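Local coordinates for lectin (Cicer arietinum, PDB 3V6N), which agglutinates red blood cells as a plant albumin of the hemopexin fold and binds calcium and sodium ions, at residues Y62-E74 and I120-L134. Sequence-based numbering, arbitrary orientation.
Sequences YGIDCSFDTEYNE and IDAAFRSTKGKEVYL. With CA (calcium ion), chain D; NA (sodium ion), chain G; SO4 (sulfate ion), chain H.
Ile-120 packs its CG2 methyl on Cys-66 SG (3.7 Å) where the innermost strands of two neighbouring blades, 66-69 and 122-125, run parallel down the central channel of this four-bladed hemopexin-type beta-propeller. No backbone hydrogen bond joins them; metals bridge the gap instead. A water that accepts from Ile-120 N probably donates to Asp-65 OD1 (2.9 Å), a carboxylate also engaged by Glu-80. Asp-121 O and Asp-65 O, only 3.2 Å apart, bind the calcium ion, whose shell includes the carbonyls of Asn-7 and Asp-174 and two waters. Farther along the channel, Ala-123 O and Ser-67 O likewise meet at the sodium ion, in a shell that includes the carbonyls of Ala-9 and Ala-176. Ala-123 CB touches both Cys-66 SG and Phe-68 CD2. Arg-125, its chain bent at chi2 (74°), reaches the turn after strand 66-69: its guanidinium edge faces Glu-71 OE2 in a salt bridge from NH2 (2.9 Å), the two planes 58° apart, while NH1 donates to Gly-129 O. Thr-70 O, in the guanidinium plane, takes the Arg-125 NE hydrogen almost straight (171°) at 2.8 Å. Val-132 sets CG1 over the centre of the Phe-68 ring, a CH-pi contact, and Leu-134 CD2 approaches Phe-68 CE2 to 3.8 Å.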
loop_
_atom_site.group_PDB
_atom_site.type_symbol
_atom_site.label_atom_id
_atom_site.label_comp_id
_atom_site.label_asym_id
_atom_site.label_seq_id
_atom_site.Cartn_x
_atom_site.Cartn_y
_atom_site.Cartn_z
ATOM N N TYR A 62 -3.134 1.193 -8.663
ATOM C CA TYR A 62 -4.417 0.451 -8.708
ATOM C C TYR A 62 -5.675 1.312 -8.718
ATOM O O TYR A 62 -6.783 0.780 -8.891
ATOM C CB TYR A 62 -4.498 -0.598 -7.591
ATOM C CG TYR A 62 -3.406 -1.636 -7.705
ATOM C CD1 TYR A 62 -3.460 -2.609 -8.698
ATOM C CD2 TYR A 62 -2.310 -1.630 -6.839
ATOM C CE1 TYR A 62 -2.454 -3.543 -8.844
ATOM C CE2 TYR A 62 -1.305 -2.585 -6.948
ATOM C CZ TYR A 62 -1.374 -3.532 -7.964
ATOM O OH TYR A 62 -0.382 -4.481 -8.108
ATOM N N GLY A 63 -5.512 2.624 -8.545
ATOM C CA GLY A 63 -6.646 3.541 -8.502
ATOM C C GLY A 63 -7.288 3.694 -7.132
ATOM O O GLY A 63 -6.717 3.307 -6.095
ATOM N N ILE A 64 -8.495 4.244 -7.133
ATOM C CA ILE A 64 -9.181 4.647 -5.906
ATOM C C ILE A 64 -10.551 3.976 -5.840
ATOM O O ILE A 64 -11.325 4.047 -6.816
ATOM C CB ILE A 64 -9.283 6.189 -5.854
ATOM C CG1 ILE A 64 -7.869 6.774 -5.658
ATOM C CG2 ILE A 64 -10.246 6.658 -4.764
ATOM C CD1 ILE A 64 -7.707 8.237 -6.027
ATOM N N ASP A 65 -10.849 3.335 -4.704
ATOM C CA ASP A 65 -12.092 2.549 -4.588
ATOM C C ASP A 65 -13.155 3.126 -3.622
ATOM O O ASP A 65 -14.276 2.596 -3.518
ATOM C CB ASP A 65 -11.797 1.053 -4.328
ATOM C CG ASP A 65 -11.192 0.797 -2.954
ATOM O OD1 ASP A 65 -11.242 1.714 -2.097
ATOM O OD2 ASP A 65 -10.669 -0.326 -2.726
ATOM N N CYS A 66 -12.793 4.212 -2.934
ATOM C CA CYS A 66 -13.718 4.983 -2.122
ATOM C C CYS A 66 -13.119 6.366 -1.890
ATOM O O CYS A 66 -11.892 6.510 -1.805
ATOM C CB CYS A 66 -13.968 4.297 -0.765
ATOM S SG CYS A 66 -15.155 5.129 0.337
ATOM N N SER A 67 -13.967 7.382 -1.767
ATOM C CA SER A 67 -13.482 8.697 -1.297
ATOM C C SER A 67 -14.566 9.656 -0.898
ATOM O O SER A 67 -15.762 9.430 -1.187
ATOM C CB SER A 67 -12.541 9.362 -2.292
ATOM O OG SER A 67 -13.119 9.449 -3.551
ATOM N N PHE A 68 -14.152 10.704 -0.192
ATOM C CA PHE A 68 -15.059 11.782 0.197
ATOM C C PHE A 68 -14.339 13.098 0.387
ATOM O O PHE A 68 -13.239 13.138 0.910
ATOM C CB PHE A 68 -15.899 11.447 1.455
ATOM C CG PHE A 68 -15.102 11.052 2.690
ATOM C CD1 PHE A 68 -14.741 11.998 3.639
ATOM C CD2 PHE A 68 -14.814 9.703 2.963
ATOM C CE1 PHE A 68 -14.051 11.629 4.793
ATOM C CE2 PHE A 68 -14.133 9.325 4.117
ATOM C CZ PHE A 68 -13.750 10.289 5.035
ATOM N N ASP A 69 -15.001 14.159 -0.049
ATOM C CA ASP A 69 -14.642 15.540 0.238
ATOM C C ASP A 69 -14.684 15.781 1.735
ATOM O O ASP A 69 -15.534 15.218 2.451
ATOM C CB ASP A 69 -15.657 16.469 -0.444
ATOM C CG ASP A 69 -15.229 17.928 -0.418
ATOM O OD1 ASP A 69 -14.044 18.227 -0.744
ATOM O OD2 ASP A 69 -16.082 18.781 -0.079
ATOM N N THR A 70 -13.752 16.583 2.234
ATOM C CA THR A 70 -13.826 16.979 3.630
ATOM C C THR A 70 -14.194 18.464 3.689
ATOM O O THR A 70 -15.362 18.797 3.787
ATOM C CB THR A 70 -12.540 16.655 4.444
ATOM O OG1 THR A 70 -11.389 17.257 3.820
ATOM C CG2 THR A 70 -12.341 15.156 4.557
ATOM N N GLU A 71 -13.186 19.330 3.619
ATOM C CA GLU A 71 -13.358 20.770 3.585
ATOM C C GLU A 71 -12.201 21.344 2.781
ATOM O O GLU A 71 -11.153 20.707 2.624
ATOM C CB GLU A 71 -13.366 21.374 5.003
ATOM C CG GLU A 71 -14.650 21.131 5.806
ATOM C CD GLU A 71 -15.703 22.214 5.623
ATOM O OE1 GLU A 71 -15.444 23.197 4.894
ATOM O OE2 GLU A 71 -16.793 22.105 6.234
ATOM N N TYR A 72 -12.406 22.559 2.288
ATOM C CA TYR A 72 -11.454 23.229 1.425
ATOM C C TYR A 72 -11.180 22.359 0.217
ATOM O O TYR A 72 -12.117 21.916 -0.462
ATOM C CB TYR A 72 -10.186 23.603 2.196
ATOM C CG TYR A 72 -10.526 24.529 3.329
ATOM C CD1 TYR A 72 -10.576 24.067 4.646
ATOM C CD2 TYR A 72 -10.868 25.861 3.075
ATOM C CE1 TYR A 72 -10.921 24.918 5.686
ATOM C CE2 TYR A 72 -11.210 26.720 4.105
ATOM C CZ TYR A 72 -11.236 26.249 5.409
ATOM O OH TYR A 72 -11.579 27.115 6.429
ATOM N N ASN A 73 -9.917 22.093 -0.044
ATOM C CA ASN A 73 -9.575 21.287 -1.199
ATOM C C ASN A 73 -8.993 19.944 -0.775
ATOM O O ASN A 73 -8.112 19.422 -1.437
ATOM C CB ASN A 73 -8.573 22.053 -2.065
ATOM C CG ASN A 73 -9.147 23.341 -2.609
ATOM O OD1 ASN A 73 -10.320 23.402 -2.968
ATOM N ND2 ASN A 73 -8.314 24.373 -2.693
ATOM N N GLU A 74 -9.473 19.398 0.334
ATOM C CA GLU A 74 -8.911 18.157 0.841
ATOM C C GLU A 74 -9.924 17.024 0.796
ATOM O O GLU A 74 -11.091 17.230 1.103
ATOM C CB GLU A 74 -8.329 18.359 2.244
ATOM C CG GLU A 74 -7.257 19.451 2.292
ATOM C CD GLU A 74 -6.813 19.783 3.703
ATOM O OE1 GLU A 74 -7.116 19.021 4.633
ATOM O OE2 GLU A 74 -6.141 20.815 3.887
ATOM N N ILE A 120 -13.619 0.095 2.347
ATOM C CA ILE A 120 -14.918 0.770 2.335
ATOM C C ILE A 120 -15.423 0.794 0.897
ATOM O O ILE A 120 -14.625 1.006 -0.029
ATOM C CB ILE A 120 -14.795 2.179 2.960
ATOM C CG1 ILE A 120 -14.060 2.042 4.308
ATOM C CG2 ILE A 120 -16.169 2.842 3.089
ATOM C CD1 ILE A 120 -13.865 3.317 5.104
ATOM N N ASP A 121 -16.721 0.532 0.705
ATOM C CA ASP A 121 -17.335 0.542 -0.626
ATOM C C ASP A 121 -17.539 1.953 -1.201
ATOM O O ASP A 121 -17.253 2.196 -2.365
ATOM C CB ASP A 121 -18.710 -0.148 -0.604
ATOM C CG ASP A 121 -18.628 -1.663 -0.413
ATOM O OD1 ASP A 121 -17.574 -2.274 -0.674
ATOM O OD2 ASP A 121 -19.648 -2.250 -0.012
ATOM N N ALA A 122 -18.089 2.849 -0.378
ATOM C CA ALA A 122 -18.622 4.130 -0.830
ATOM C C ALA A 122 -18.738 5.078 0.356
ATOM O O ALA A 122 -18.832 4.638 1.508
ATOM C CB ALA A 122 -19.991 3.952 -1.504
ATOM N N ALA A 123 -18.719 6.383 0.077
ATOM C CA ALA A 123 -18.799 7.382 1.127
ATOM C C ALA A 123 -19.303 8.684 0.558
ATOM O O ALA A 123 -19.042 8.997 -0.610
ATOM C CB ALA A 123 -17.437 7.585 1.766
ATOM N N PHE A 124 -20.039 9.442 1.363
ATOM C CA PHE A 124 -20.343 10.810 0.971
ATOM C C PHE A 124 -20.420 11.783 2.147
ATOM O O PHE A 124 -20.786 11.404 3.261
ATOM C CB PHE A 124 -21.563 10.922 0.025
ATOM C CG PHE A 124 -22.897 10.677 0.681
ATOM C CD1 PHE A 124 -23.495 9.421 0.622
ATOM C CD2 PHE A 124 -23.587 11.715 1.295
ATOM C CE1 PHE A 124 -24.736 9.193 1.195
ATOM C CE2 PHE A 124 -24.837 11.492 1.878
ATOM C CZ PHE A 124 -25.411 10.232 1.821
ATOM N N ARG A 125 -20.051 13.024 1.860
ATOM C CA ARG A 125 -19.983 14.098 2.843
ATOM C C ARG A 125 -21.377 14.613 3.194
ATOM O O ARG A 125 -22.130 15.012 2.305
ATOM C CB ARG A 125 -19.090 15.232 2.291
ATOM C CG ARG A 125 -18.948 16.462 3.159
ATOM C CD ARG A 125 -18.057 16.230 4.367
ATOM N NE ARG A 125 -17.590 17.515 4.880
ATOM C CZ ARG A 125 -18.200 18.228 5.823
ATOM N NH1 ARG A 125 -19.333 17.795 6.388
ATOM N NH2 ARG A 125 -17.679 19.390 6.195
ATOM N N SER A 126 -21.722 14.588 4.482
ATOM C CA SER A 126 -22.989 15.163 4.964
ATOM C C SER A 126 -23.027 16.691 4.859
ATOM O O SER A 126 -21.981 17.337 4.759
ATOM C CB SER A 126 -23.235 14.755 6.429
ATOM O OG SER A 126 -24.457 15.286 6.926
ATOM N N THR A 127 -24.230 17.272 4.874
ATOM C CA THR A 127 -24.370 18.727 5.080
ATOM C C THR A 127 -24.151 19.115 6.549
ATOM O O THR A 127 -23.836 20.269 6.846
ATOM C CB THR A 127 -25.754 19.260 4.645
ATOM O OG1 THR A 127 -26.785 18.430 5.206
ATOM C CG2 THR A 127 -25.876 19.265 3.121
ATOM N N LYS A 128 -24.309 18.160 7.466
ATOM C CA LYS A 128 -24.221 18.468 8.905
ATOM C C LYS A 128 -22.789 18.448 9.418
ATOM O O LYS A 128 -22.087 17.441 9.281
ATOM C CB LYS A 128 -25.101 17.519 9.732
ATOM C CG LYS A 128 -25.086 17.798 11.237
ATOM C CD LYS A 128 -25.830 16.717 12.018
ATOM C CE LYS A 128 -25.607 16.863 13.522
ATOM N NZ LYS A 128 -26.273 18.071 14.096
ATOM N N GLY A 129 -22.363 19.572 9.999
ATOM C CA GLY A 129 -21.037 19.714 10.619
ATOM C C GLY A 129 -19.923 19.082 9.803
ATOM O O GLY A 129 -19.772 19.368 8.616
ATOM N N LYS A 130 -19.149 18.213 10.444
ATOM C CA LYS A 130 -18.029 17.546 9.782
ATOM C C LYS A 130 -18.353 16.061 9.613
ATOM O O LYS A 130 -17.484 15.208 9.755
ATOM C CB LYS A 130 -16.745 17.727 10.598
ATOM C CG LYS A 130 -16.371 19.185 10.897
ATOM C CD LYS A 130 -15.751 19.845 9.680
ATOM C CE LYS A 130 -14.962 21.099 10.017
ATOM N NZ LYS A 130 -15.878 22.258 10.223
ATOM N N GLU A 131 -19.605 15.763 9.292
ATOM C CA GLU A 131 -20.073 14.379 9.255
ATOM C C GLU A 131 -19.950 13.745 7.873
ATOM O O GLU A 131 -20.011 14.440 6.868
ATOM C CB GLU A 131 -21.503 14.277 9.806
ATOM C CG GLU A 131 -21.594 14.782 11.249
ATOM C CD GLU A 131 -22.913 14.479 11.937
ATOM O OE1 GLU A 131 -23.774 13.766 11.365
ATOM O OE2 GLU A 131 -23.090 14.962 13.074
ATOM N N VAL A 132 -19.759 12.424 7.862
ATOM C CA VAL A 132 -19.585 11.616 6.659
ATOM C C VAL A 132 -20.332 10.297 6.808
ATOM O O VAL A 132 -20.313 9.682 7.873
ATOM C CB VAL A 132 -18.097 11.268 6.413
ATOM C CG1 VAL A 132 -17.919 10.601 5.054
ATOM C CG2 VAL A 132 -17.239 12.515 6.496
ATOM N N TYR A 133 -20.987 9.866 5.734
ATOM C CA TYR A 133 -21.590 8.551 5.690
ATOM C C TYR A 133 -20.690 7.590 4.923
ATOM O O TYR A 133 -20.199 7.921 3.847
ATOM C CB TYR A 133 -22.971 8.631 5.052
ATOM C CG TYR A 133 -23.972 9.431 5.858
ATOM C CD1 TYR A 133 -24.674 8.832 6.905
ATOM C CD2 TYR A 133 -24.210 10.775 5.588
ATOM C CE1 TYR A 133 -25.593 9.543 7.647
ATOM C CE2 TYR A 133 -25.140 11.503 6.327
ATOM C CZ TYR A 133 -25.822 10.873 7.356
ATOM O OH TYR A 133 -26.743 11.546 8.107
ATOM N N LEU A 134 -20.471 6.402 5.481
ATOM C CA LEU A 134 -19.611 5.403 4.855
ATOM C C LEU A 134 -20.335 4.075 4.749
ATOM O O LEU A 134 -21.080 3.697 5.660
ATOM C CB LEU A 134 -18.284 5.237 5.617
ATOM C CG LEU A 134 -17.484 6.535 5.782
ATOM C CD1 LEU A 134 -17.742 7.082 7.173
ATOM C CD2 LEU A 134 -15.992 6.335 5.569
HETATM CA CA CA D . -16.204 1.521 -4.381
HETATM NA NA NA G . -17.610 9.358 -2.404
HETATM S S SO4 H . -29.054 9.009 9.290
HETATM O O1 SO4 H . -30.478 8.874 9.664
HETATM O O2 SO4 H . -28.594 10.388 9.514
HETATM O O3 SO4 H . -28.265 8.069 10.094
HETATM O O4 SO4 H . -29.063 8.688 7.856
HETATM O O HOH W 1 -11.489 0.794 0.607
HETATM O O HOH W 2 -12.453 -1.590 -0.695
HETATM O O HOH W 3 -14.767 0.021 -2.937
HETATM O O HOH W 4 -17.253 -0.595 -4.513
#